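Local coordinates for epidermin biosynthesis protein EpiD (Staphylococcus aureus, PDB 3QJG) that binds flavin mononucleotide and probably catalyses the oxidative decarboxylation of the C-terminal cysteine of a precursor peptide in epidermin biosynthesis, at residues 9-14 against 104-109; 88-93 against 115-120. All blocks are in the same frame, centred on the assembly; numbering follows the deposited sequence. Where two conformers were deposited one is given.

Contact 1 of 2, residues 9-14 against 104-109; sequences LICLCG and TICHTA. With FMN (flavin mononucleotide), chain M; FMN (flavin mononucleotide), chain P.
Two groups grip Thr104 OG1: the flavin mononucleotide of chain P donates its O3' hydroxyl to it at 2.8 Å, and the same oxygen is hydrogen-bonded back to Asn100 O, one helical turn earlier. The flavin in question also binds Gly14 O, Thr86 and Asn118 O of the second subunit, so residues 104-109 reach into a pocket shared between chains. Their inner side meets 9-14 through two purely apolar pairs. Leu9 holds CG anti to its backbone N (chi1 172°) and brings CD2 to 3.9 Å from Ile105 CG2, the side chains crossing nearly at a right angle. Next to this pair, Cys11 SG approaches Cys106 SG; 4.0 Å is far too long for a disulfide, and the sulfurs merely pack. The backbones come closest at Cys11 and Cys106, whose CA atoms are 8.9 Å apart. Such layering is that of a Rossmann-like alpha/beta fold: Leu9 and Cys11 point to helix 101-107, whereas the alternate residues Ile10 and Leu12 meet helix 21-28 on the opposite face of the parallel strands. Where strand 7-12 runs out, Gly14 N donates to O3P of the chain M flavin at 2.9 Å (148° at the hydrogen).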
ATOM      1  N   LEU A   9      -0.902 -35.935  10.697  1.00 18.14           N
ATOM      2  CA  LEU A   9      -0.959 -34.516  10.558  1.00 19.07           C
ATOM      3  C   LEU A   9      -0.631 -33.958  11.919  1.00 19.46           C
ATOM      4  O   LEU A   9      -1.236 -34.394  12.919  1.00 19.00           O
ATOM      5  CB  LEU A   9      -2.350 -34.057  10.090  1.00 18.31           C
ATOM      6  CG  LEU A   9      -2.664 -32.553  10.056  1.00 20.77           C
ATOM      7  CD1 LEU A   9      -1.715 -31.780   9.066  1.00 17.65           C
ATOM      8  CD2 LEU A   9      -4.164 -32.358   9.703  1.00 17.46           C
ATOM      9  N   ILE A  10       0.315 -33.000  11.967  1.00 20.44           N
ATOM     10  CA  ILE A  10       0.594 -32.285  13.205  1.00 21.72           C
ATOM     11  C   ILE A  10      -0.114 -30.956  13.187  1.00 21.46           C
ATOM     12  O   ILE A  10       0.067 -30.182  12.284  1.00 21.62           O
ATOM     13  CB  ILE A  10       2.094 -32.012  13.407  1.00 22.28           C
ATOM     14  CG1 ILE A  10       2.891 -33.312  13.404  1.00 23.75           C
ATOM     15  CG2 ILE A  10       2.344 -31.242  14.708  1.00 21.70           C
ATOM     16  CD1 ILE A  10       4.376 -33.108  12.984  1.00 23.16           C
ATOM     17  N   CYS A  11      -0.911 -30.703  14.208  1.00 20.43           N
ATOM     18  CA  CYS A  11      -1.575 -29.429  14.383  1.00 19.80           C
ATOM     19  C   CYS A  11      -0.813 -28.592  15.414  1.00 19.34           C
ATOM     20  O   CYS A  11      -0.737 -28.976  16.538  1.00 20.91           O
ATOM     21  CB  CYS A  11      -3.030 -29.681  14.797  1.00 19.57           C
ATOM     22  SG  CYS A  11      -3.928 -30.711  13.559  1.00 19.82           S
ATOM     23  N   LEU A  12      -0.249 -27.453  15.019  1.00 18.95           N
ATOM     24  CA  LEU A  12       0.542 -26.603  15.919  1.00 18.84           C
ATOM     25  C   LEU A  12      -0.317 -25.480  16.477  1.00 17.47           C
ATOM     26  O   LEU A  12      -0.970 -24.820  15.735  1.00 17.59           O
ATOM     27  CB  LEU A  12       1.635 -25.896  15.146  1.00 19.77           C
ATOM     28  CG  LEU A  12       2.679 -26.727  14.475  1.00 23.93           C
ATOM     29  CD1 LEU A  12       3.587 -25.840  13.697  1.00 22.75           C
ATOM     30  CD2 LEU A  12       3.353 -27.493  15.588  1.00 27.03           C
ATOM     31  N   CYS A  13      -0.219 -25.200  17.750  1.00 16.94           N
ATOM     32  CA  CYS A  13      -0.977 -24.109  18.317  1.00 17.45           C
ATOM     33  C   CYS A  13      -0.029 -22.971  18.790  1.00 18.34           C
ATOM     34  O   CYS A  13       1.206 -23.087  18.700  1.00 19.21           O
ATOM     35  CB  CYS A  13      -1.820 -24.639  19.442  1.00 16.70           C
ATOM     36  SG  CYS A  13      -3.095 -25.851  19.003  1.00 17.23           S
ATOM     37  N   GLY A  14      -0.618 -21.911  19.329  1.00 18.29           N
ATOM     38  CA  GLY A  14       0.090 -20.707  19.788  1.00 19.50           C
ATOM     39  C   GLY A  14       0.852 -20.779  21.111  1.00 19.63           C
ATOM     40  O   GLY A  14       0.411 -20.275  22.182  1.00 21.48           O
ATOM     41  N   THR A 104     -11.512 -27.170  12.483  1.00 18.38           N
ATOM     42  CA  THR A 104     -12.479 -27.878  11.650  1.00 19.16           C
ATOM     43  C   THR A 104     -12.029 -29.308  11.256  1.00 20.07           C
ATOM     44  O   THR A 104     -12.855 -30.248  11.224  1.00 20.82           O
ATOM     45  CB  THR A 104     -12.762 -27.076  10.336  1.00 18.42           C
ATOM     46  OG1 THR A 104     -13.179 -25.749  10.695  1.00 19.95           O
ATOM     47  CG2 THR A 104     -13.779 -27.740   9.450  1.00 16.21           C
ATOM     48  N   ILE A 105     -10.763 -29.444  10.900  1.00 19.29           N
ATOM     49  CA  ILE A 105     -10.142 -30.722  10.731  1.00 19.63           C
ATOM     50  C   ILE A 105     -10.296 -31.626  11.951  1.00 20.35           C
ATOM     51  O   ILE A 105     -10.728 -32.764  11.777  1.00 20.14           O
ATOM     52  CB  ILE A 105      -8.679 -30.613  10.337  1.00 19.23           C
ATOM     53  CG1 ILE A 105      -8.553 -29.932   8.983  1.00 19.20           C
ATOM     54  CG2 ILE A 105      -8.056 -32.015  10.164  1.00 21.11           C
ATOM     55  CD1 ILE A 105      -7.103 -29.442   8.652  1.00 14.37           C
ATOM     56  N   CYS A 106     -10.090 -31.095  13.168  1.00 20.24           N
ATOM     57  CA  CYS A 106     -10.144 -31.919  14.382  1.00 21.19           C
ATOM     58  C   CYS A 106     -11.598 -32.303  14.754  1.00 20.37           C
ATOM     59  O   CYS A 106     -11.897 -33.425  15.214  1.00 20.36           O
ATOM     60  CB  CYS A 106      -9.380 -31.237  15.551  1.00 21.13           C
ATOM     61  SG  CYS A 106      -7.590 -31.015  15.196  1.00 21.67           S
ATOM     62  N   HIS A 107     -12.504 -31.369  14.524  1.00 19.57           N
ATOM     63  CA  HIS A 107     -13.935 -31.614  14.657  1.00 18.38           C
ATOM     64  C   HIS A 107     -14.441 -32.787  13.793  1.00 19.51           C
ATOM     65  O   HIS A 107     -15.313 -33.524  14.188  1.00 20.02           O
ATOM     66  CB  HIS A 107     -14.680 -30.348  14.270  1.00 17.29           C
ATOM     67  CG  HIS A 107     -16.127 -30.391  14.555  1.00 13.95           C
ATOM     68  ND1 HIS A 107     -16.617 -30.416  15.841  1.00 15.57           N
ATOM     69  CD2 HIS A 107     -17.202 -30.439  13.734  1.00 14.94           C
ATOM     70  CE1 HIS A 107     -17.936 -30.439  15.800  1.00 14.99           C
ATOM     71  NE2 HIS A 107     -18.317 -30.442  14.532  1.00 18.55           N
ATOM     72  N   THR A 108     -13.845 -32.990  12.641  1.00 20.24           N
ATOM     73  CA  THR A 108     -14.280 -33.971  11.691  0.60 20.65           C
ATOM     74  C   THR A 108     -13.695 -35.386  11.989  1.00 22.43           C
ATOM     75  O   THR A 108     -14.047 -36.381  11.320  1.00 22.72           O
ATOM     76  CB  THR A 108     -13.870 -33.468  10.293  0.60 21.52           C
ATOM     77  OG1 THR A 108     -14.382 -32.131  10.105  0.60 17.20           O
ATOM     78  CG2 THR A 108     -14.387 -34.391   9.165  0.60 18.59           C
ATOM     79  N   ALA A 109     -12.805 -35.484  12.979  1.00 21.18           N
ATOM     80  CA  ALA A 109     -11.948 -36.671  13.036  1.00 20.82           C
ATOM     81  C   ALA A 109     -11.519 -37.069  14.443  1.00 20.80           C
ATOM     82  O   ALA A 109     -10.376 -37.465  14.661  1.00 19.22           O
ATOM     83  CB  ALA A 109     -10.774 -36.437  12.180  1.00 20.11           C
TER
HETATM   84  N1  FMN M 501      -1.235 -20.784  25.486  1.00 19.25           N
HETATM   85  C2  FMN M 501      -1.254 -22.108  25.843  1.00 18.85           C
HETATM   86  O2  FMN M 501      -2.328 -22.657  26.062  1.00 21.60           O
HETATM   87  N3  FMN M 501      -0.096 -22.800  25.995  1.00 14.63           N
HETATM   88  C4  FMN M 501       1.110 -22.202  25.793  1.00 18.59           C
HETATM   89  O4  FMN M 501       2.084 -22.895  25.966  1.00 19.96           O
HETATM   90  C4A FMN M 501       1.176 -20.857  25.439  1.00 19.44           C
HETATM   91  N5  FMN M 501       2.372 -20.207  25.213  1.00 21.16           N
HETATM   92  C5A FMN M 501       2.372 -18.911  24.807  1.00 18.74           C
HETATM   93  C6  FMN M 501       3.578 -18.248  24.630  1.00 18.34           C
HETATM   94  C7  FMN M 501       3.581 -16.930  24.221  1.00 20.55           C
HETATM   95  C7M FMN M 501       4.857 -16.177  23.979  1.00 17.59           C
HETATM   96  C8  FMN M 501       2.363 -16.270  24.019  1.00 21.85           C
HETATM   97  C8M FMN M 501       2.294 -14.814  23.627  1.00 22.60           C
HETATM   98  C9  FMN M 501       1.163 -16.912  24.246  1.00 19.71           C
HETATM   99  C9A FMN M 501       1.154 -18.241  24.642  1.00 20.65           C
HETATM  100  N10 FMN M 501      -0.063 -18.875  24.890  1.00 19.14           N
HETATM  101  C10 FMN M 501      -0.034 -20.171  25.276  1.00 20.69           C
HETATM  102  C1' FMN M 501      -1.410 -18.220  24.731  1.00 15.69           C
HETATM  103  C2' FMN M 501      -2.077 -18.665  23.432  1.00 15.22           C
HETATM  104  O2' FMN M 501      -1.174 -18.490  22.324  1.00 13.51           O
HETATM  105  C3' FMN M 501      -3.350 -17.908  23.335  1.00 16.21           C
HETATM  106  O3' FMN M 501      -4.268 -18.273  24.394  1.00 18.10           O
HETATM  107  C4' FMN M 501      -4.007 -18.108  21.969  1.00 16.48           C
HETATM  108  O4' FMN M 501      -5.284 -17.492  21.940  1.00 16.60           O
HETATM  109  C5' FMN M 501      -4.271 -19.541  21.646  1.00 18.76           C
HETATM  110  O5' FMN M 501      -4.658 -19.565  20.285  1.00 18.79           O
HETATM  111  P   FMN M 501      -4.673 -20.936  19.445  1.00 22.71           P
HETATM  112  O1P FMN M 501      -5.611 -20.723  18.298  1.00 21.17           O
HETATM  113  O2P FMN M 501      -5.136 -22.038  20.341  1.00 20.44           O
HETATM  114  O3P FMN M 501      -3.431 -21.302  18.746  1.00 17.54           O
HETATM  115  N1  FMN P 501     -18.433 -26.410   7.289  1.00 15.53           N
HETATM  116  C2  FMN P 501     -19.686 -26.867   7.623  1.00 18.79           C
HETATM  117  O2  FMN P 501     -20.101 -26.961   8.828  1.00 18.11           O
HETATM  118  N3  FMN P 501     -20.524 -27.171   6.577  1.00 19.29           N
HETATM  119  C4  FMN P 501     -20.132 -27.100   5.257  1.00 20.56           C
HETATM  120  O4  FMN P 501     -20.950 -27.450   4.401  1.00 22.55           O
HETATM  121  C4A FMN P 501     -18.860 -26.654   4.944  1.00 15.89           C
HETATM  122  N5  FMN P 501     -18.389 -26.576   3.631  1.00 23.45           N
HETATM  123  C5A FMN P 501     -17.117 -26.083   3.349  1.00 19.06           C
HETATM  124  C6  FMN P 501     -16.649 -25.976   2.038  1.00 22.57           C
HETATM  125  C7  FMN P 501     -15.364 -25.473   1.759  1.00 20.57           C
HETATM  126  C7M FMN P 501     -14.847 -25.366   0.331  1.00 18.87           C
HETATM  127  C8  FMN P 501     -14.549 -25.098   2.833  1.00 21.73           C
HETATM  128  C8M FMN P 501     -13.159 -24.537   2.627  1.00 21.65           C
HETATM  129  C9  FMN P 501     -15.017 -25.202   4.138  1.00 20.74           C
HETATM  130  C9A FMN P 501     -16.293 -25.703   4.399  1.00 19.15           C
HETATM  131  N10 FMN P 501     -16.740 -25.822   5.708  1.00 17.17           N
HETATM  132  C10 FMN P 501     -18.019 -26.285   5.984  1.00 19.94           C
HETATM  133  C1' FMN P 501     -15.901 -25.440   6.847  1.00 16.06           C
HETATM  134  C2' FMN P 501     -16.319 -24.098   7.433  1.00 15.74           C
HETATM  135  O2' FMN P 501     -16.304 -23.025   6.525  1.00 13.54           O
HETATM  136  C3' FMN P 501     -15.353 -23.772   8.546  1.00 16.37           C
HETATM  137  O3' FMN P 501     -15.490 -24.650   9.653  1.00 17.97           O
HETATM  138  C4' FMN P 501     -15.540 -22.305   9.003  1.00 15.72           C
HETATM  139  O4' FMN P 501     -14.724 -22.063  10.094  1.00 12.03           O
HETATM  140  C5' FMN P 501     -16.936 -22.014   9.389  1.00 16.49           C
HETATM  141  O5' FMN P 501     -17.002 -20.703   9.881  1.00 20.77           O
HETATM  142  P   FMN P 501     -18.416 -19.969  10.068  1.00 18.34           P
HETATM  143  O1P FMN P 501     -18.230 -18.704  10.991  1.00 17.44           O
HETATM  144  O2P FMN P 501     -19.314 -20.975  10.617  1.00 20.55           O
HETATM  145  O3P FMN P 501     -19.000 -19.661   8.728  1.00 19.74           O

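Contact 2 of 2, residues 88-93 against 115-120; sequences NTINKI and IFPNMN. With FMN (flavin mononucleotide), chain M.
Ile90 packs against Ile115 with two of its carbons at once: CG1 and CD1 of Ile90 each lie 3.6 Å from Ile115 CG2, the closest approach between residues 88-93 and 115-120. Ile115 offers the branch that stands anti to its own backbone N, and the two side chains meet at a slant. Around this tight centre the packing slackens. Ile90 CD1 reaches Met119 CE at 3.8 Å and Pro117 CB at 4.0 Å. The methionine gets there by a folded path: CG sits between the backbone N and the carbonyl carbon (chi1 65°), and a bend at chi3 (77°) directs the terminal methyl to the isoleucine. Ile93 points the same way but stops short of van der Waals contact, and is packed instead by Leu103 and Cys106 of helix 101-107 and by Leu136. The loose side is not solvent, since all the touching residues are buried; it gives way to bound flavin. There the phosphate oxygen O2P accepts from Asn88 ND2 at 2.9 Å and from Thr89 OG1 at 2.8 Å, both early in helix 87-94. At the pyrimidine edge of the flavin ring, N3 donates to Asn118 O at 2.7 Å, nearly straight at 167°, while Asn118 ND2 donates to flavin O4 at 3.1 Å. Helix 87-94 lies within a beta-alpha-beta connection between the parallel neighbours 79-85 and 113-120, part of the Rossmann-like flavoprotein fold.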
ATOM      1  N   ASN A  88      -6.800 -23.010  24.715  1.00 16.24           N
ATOM      2  CA  ASN A  88      -7.859 -22.518  23.837  1.00 15.52           C
ATOM      3  C   ASN A  88      -8.317 -23.522  22.859  1.00 16.83           C
ATOM      4  O   ASN A  88      -9.532 -23.666  22.686  1.00 16.71           O
ATOM      5  CB  ASN A  88      -7.381 -21.246  23.083  1.00 16.33           C
ATOM      6  CG  ASN A  88      -8.267 -20.838  21.958  1.00 15.16           C
ATOM      7  OD1 ASN A  88      -9.319 -20.307  22.185  1.00 11.13           O
ATOM      8  ND2 ASN A  88      -7.762 -20.974  20.668  1.00 10.17           N
ATOM      9  N   THR A  89      -7.360 -24.117  22.089  1.00 15.99           N
ATOM     10  CA  THR A  89      -7.718 -25.117  21.153  1.00 15.78           C
ATOM     11  C   THR A  89      -8.435 -26.331  21.824  1.00 17.83           C
ATOM     12  O   THR A  89      -9.470 -26.771  21.335  1.00 19.68           O
ATOM     13  CB  THR A  89      -6.519 -25.519  20.303  1.00 17.01           C
ATOM     14  OG1 THR A  89      -6.187 -24.445  19.404  1.00 13.67           O
ATOM     15  CG2 THR A  89      -6.776 -26.794  19.525  1.00 13.90           C
ATOM     16  N   ILE A  90      -7.977 -26.802  22.978  1.00 18.09           N
ATOM     17  CA  ILE A  90      -8.619 -27.963  23.640  1.00 17.57           C
ATOM     18  C   ILE A  90     -10.108 -27.622  23.970  1.00 17.55           C
ATOM     19  O   ILE A  90     -11.056 -28.414  23.702  1.00 15.41           O
ATOM     20  CB  ILE A  90      -7.772 -28.397  24.884  1.00 17.83           C
ATOM     21  CG1 ILE A  90      -6.539 -29.161  24.427  1.00 18.43           C
ATOM     22  CG2 ILE A  90      -8.573 -29.216  25.956  1.00 15.80           C
ATOM     23  CD1 ILE A  90      -5.446 -29.274  25.469  1.00 15.40           C
ATOM     24  N   ASN A  91     -10.294 -26.418  24.492  1.00 18.77           N
ATOM     25  CA  ASN A  91     -11.597 -25.978  24.947  1.00 18.65           C
ATOM     26  C   ASN A  91     -12.546 -25.631  23.746  1.00 19.30           C
ATOM     27  O   ASN A  91     -13.788 -25.811  23.811  1.00 20.06           O
ATOM     28  CB  ASN A  91     -11.452 -24.810  25.891  1.00 18.12           C
ATOM     29  CG  ASN A  91     -10.763 -25.168  27.155  1.00 17.04           C
ATOM     30  OD1 ASN A  91     -10.998 -26.250  27.729  1.00 18.51           O
ATOM     31  ND2 ASN A  91      -9.872 -24.295  27.608  1.00 16.18           N
ATOM     32  N   LYS A  92     -11.974 -25.123  22.675  1.00 18.20           N
ATOM     33  CA  LYS A  92     -12.745 -24.928  21.453  1.00 18.64           C
ATOM     34  C   LYS A  92     -13.172 -26.318  20.904  1.00 19.51           C
ATOM     35  O   LYS A  92     -14.348 -26.516  20.538  1.00 19.36           O
ATOM     36  CB  LYS A  92     -11.976 -24.143  20.396  1.00 17.45           C
ATOM     37  CG  LYS A  92     -11.772 -22.631  20.653  1.00 18.21           C
ATOM     38  CD  LYS A  92     -12.023 -21.801  19.468  1.00 18.75           C
ATOM     39  CE  LYS A  92     -11.598 -20.357  19.465  1.00 18.59           C
ATOM     40  NZ  LYS A  92     -11.168 -19.971  18.028  1.00 17.69           N
ATOM     41  N   ILE A  93     -12.218 -27.251  20.791  1.00 19.64           N
ATOM     42  CA  ILE A  93     -12.555 -28.600  20.381  1.00 19.91           C
ATOM     43  C   ILE A  93     -13.592 -29.274  21.295  1.00 19.00           C
ATOM     44  O   ILE A  93     -14.531 -29.850  20.792  1.00 16.96           O
ATOM     45  CB  ILE A  93     -11.374 -29.503  20.223  1.00 21.30           C
ATOM     46  CG1 ILE A  93     -10.419 -28.958  19.133  1.00 20.26           C
ATOM     47  CG2 ILE A  93     -11.861 -30.854  19.778  1.00 22.08           C
ATOM     48  CD1 ILE A  93      -9.073 -29.555  19.186  1.00 22.18           C
ATOM     49  N   ILE A 115      -4.233 -35.409  21.560  1.00 21.18           N
ATOM     50  CA  ILE A 115      -3.907 -34.079  22.050  1.00 20.07           C
ATOM     51  C   ILE A 115      -2.745 -34.199  23.051  1.00 20.14           C
ATOM     52  O   ILE A 115      -2.774 -35.058  23.936  1.00 21.14           O
ATOM     53  CB  ILE A 115      -5.159 -33.431  22.707  1.00 20.14           C
ATOM     54  CG1 ILE A 115      -6.251 -33.221  21.635  1.00 21.39           C
ATOM     55  CG2 ILE A 115      -4.779 -32.117  23.353  1.00 17.51           C
ATOM     56  CD1 ILE A 115      -7.645 -32.760  22.156  1.00 20.06           C
ATOM     57  N   PHE A 116      -1.696 -33.394  22.844  1.00 19.35           N
ATOM     58  CA  PHE A 116      -0.552 -33.243  23.726  1.00 18.98           C
ATOM     59  C   PHE A 116      -0.576 -31.859  24.348  1.00 19.92           C
ATOM     60  O   PHE A 116      -0.032 -30.913  23.797  1.00 19.85           O
ATOM     61  CB  PHE A 116       0.718 -33.443  22.934  1.00 19.95           C
ATOM     62  CG  PHE A 116       0.839 -34.798  22.348  1.00 19.60           C
ATOM     63  CD1 PHE A 116       1.489 -35.816  23.034  1.00 21.48           C
ATOM     64  CD2 PHE A 116       0.290 -35.083  21.106  1.00 22.03           C
ATOM     65  CE1 PHE A 116       1.601 -37.080  22.468  1.00 21.92           C
ATOM     66  CE2 PHE A 116       0.447 -36.358  20.501  1.00 22.03           C
ATOM     67  CZ  PHE A 116       1.080 -37.352  21.186  1.00 21.16           C
ATOM     68  N   PRO A 117      -1.270 -31.715  25.489  1.00 20.05           N
ATOM     69  CA  PRO A 117      -1.462 -30.444  26.127  1.00 19.41           C
ATOM     70  C   PRO A 117      -0.172 -29.750  26.550  1.00 21.14           C
ATOM     71  O   PRO A 117       0.836 -30.408  26.938  1.00 21.50           O
ATOM     72  CB  PRO A 117      -2.261 -30.780  27.388  1.00 19.87           C
ATOM     73  CG  PRO A 117      -2.703 -32.191  27.299  1.00 20.29           C
ATOM     74  CD  PRO A 117      -1.930 -32.844  26.187  1.00 20.61           C
ATOM     75  N   ASN A 118      -0.207 -28.417  26.511  1.00 21.01           N
ATOM     76  CA  ASN A 118       0.991 -27.611  26.727  1.00 20.53           C
ATOM     77  C   ASN A 118       0.597 -26.233  27.203  1.00 20.54           C
ATOM     78  O   ASN A 118       0.066 -25.435  26.443  1.00 19.24           O
ATOM     79  CB  ASN A 118       1.791 -27.550  25.431  1.00 20.04           C
ATOM     80  CG  ASN A 118       3.233 -27.058  25.648  1.00 22.15           C
ATOM     81  OD1 ASN A 118       4.171 -27.860  25.645  1.00 24.35           O
ATOM     82  ND2 ASN A 118       3.409 -25.724  25.816  1.00 20.05           N
ATOM     83  N   MET A 119       0.763 -25.960  28.492  1.00 22.42           N
ATOM     84  CA  MET A 119       0.219 -24.735  29.015  1.00 22.42           C
ATOM     85  C   MET A 119       0.595 -24.536  30.457  1.00 24.16           C
ATOM     86  O   MET A 119       0.935 -25.488  31.152  1.00 24.23           O
ATOM     87  CB  MET A 119      -1.287 -24.776  28.870  1.00 22.17           C
ATOM     88  CG  MET A 119      -1.946 -25.868  29.731  1.00 24.32           C
ATOM     89  SD  MET A 119      -3.716 -26.034  29.445  1.00 27.63           S
ATOM     90  CE  MET A 119      -3.696 -26.905  27.925  1.00 23.38           C
ATOM     91  N   ASN A 120       0.560 -23.292  30.910  1.00 24.16           N
ATOM     92  CA  ASN A 120       0.780 -22.997  32.322  1.00 25.79           C
ATOM     93  C   ASN A 120      -0.134 -23.842  33.183  1.00 26.50           C
ATOM     94  O   ASN A 120      -1.287 -24.061  32.836  1.00 26.11           O
ATOM     95  CB  ASN A 120       0.500 -21.528  32.615  1.00 25.20           C
ATOM     96  CG  ASN A 120       0.892 -21.145  33.991  1.00 27.20           C
ATOM     97  OD1 ASN A 120       0.050 -21.100  34.886  1.00 30.24           O
ATOM     98  ND2 ASN A 120       2.180 -20.892  34.195  1.00 25.36           N
TER
HETATM   99  N1  FMN M 501      -1.235 -20.784  25.486  1.00 19.25           N
HETATM  100  C2  FMN M 501      -1.254 -22.108  25.843  1.00 18.85           C
HETATM  101  O2  FMN M 501      -2.328 -22.657  26.062  1.00 21.60           O
HETATM  102  N3  FMN M 501      -0.096 -22.800  25.995  1.00 14.63           N
HETATM  103  C4  FMN M 501       1.110 -22.202  25.793  1.00 18.59           C
HETATM  104  O4  FMN M 501       2.084 -22.895  25.966  1.00 19.96           O
HETATM  105  C4A FMN M 501       1.176 -20.857  25.439  1.00 19.44           C
HETATM  106  N5  FMN M 501       2.372 -20.207  25.213  1.00 21.16           N
HETATM  107  C5A FMN M 501       2.372 -18.911  24.807  1.00 18.74           C
HETATM  108  C6  FMN M 501       3.578 -18.248  24.630  1.00 18.34           C
HETATM  109  C7  FMN M 501       3.581 -16.930  24.221  1.00 20.55           C
HETATM  110  C7M FMN M 501       4.857 -16.177  23.979  1.00 17.59           C
HETATM  111  C8  FMN M 501       2.363 -16.270  24.019  1.00 21.85           C
HETATM  112  C8M FMN M 501       2.294 -14.814  23.627  1.00 22.60           C
HETATM  113  C9  FMN M 501       1.163 -16.912  24.246  1.00 19.71           C
HETATM  114  C9A FMN M 501       1.154 -18.241  24.642  1.00 20.65           C
HETATM  115  N10 FMN M 501      -0.063 -18.875  24.890  1.00 19.14           N
HETATM  116  C10 FMN M 501      -0.034 -20.171  25.276  1.00 20.69           C
HETATM  117  C1' FMN M 501      -1.410 -18.220  24.731  1.00 15.69           C
HETATM  118  C2' FMN M 501      -2.077 -18.665  23.432  1.00 15.22           C
HETATM  119  O2' FMN M 501      -1.174 -18.490  22.324  1.00 13.51           O
HETATM  120  C3' FMN M 501      -3.350 -17.908  23.335  1.00 16.21           C
HETATM  121  O3' FMN M 501      -4.268 -18.273  24.394  1.00 18.10           O
HETATM  122  C4' FMN M 501      -4.007 -18.108  21.969  1.00 16.48           C
HETATM  123  O4' FMN M 501      -5.284 -17.492  21.940  1.00 16.60           O
HETATM  124  C5' FMN M 501      -4.271 -19.541  21.646  1.00 18.76           C
HETATM  125  O5' FMN M 501      -4.658 -19.565  20.285  1.00 18.79           O
HETATM  126  P   FMN M 501      -4.673 -20.936  19.445  1.00 22.71           P
HETATM  127  O1P FMN M 501      -5.611 -20.723  18.298  1.00 21.17           O
HETATM  128  O2P FMN M 501      -5.136 -22.038  20.341  1.00 20.44           O
HETATM  129  O3P FMN M 501      -3.431 -21.302  18.746  1.00 17.54           O

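How the contacts relate
Both contacts are buried and apolar where their segments meet, and both set a helix against the same sheet: helix 101-107 on strand 7-12 in contact 1, helix 87-94 on strand 113-120 in contact 2. These two helices follow each other in the chain, and Cys106 CB touches Ile93 CD1 at 4.0 Å, so the layers are continuous. The chain M flavin bridges them, with Cys13 SG packing on Thr89 OG1 at 3.4 Å beside its phosphate. Their chemistry differs: contact 1 meets that flavin through backbone, contact 2 also through amide and hydroxyl side chains. Contact 1 additionally serves a second flavin across a subunit boundary.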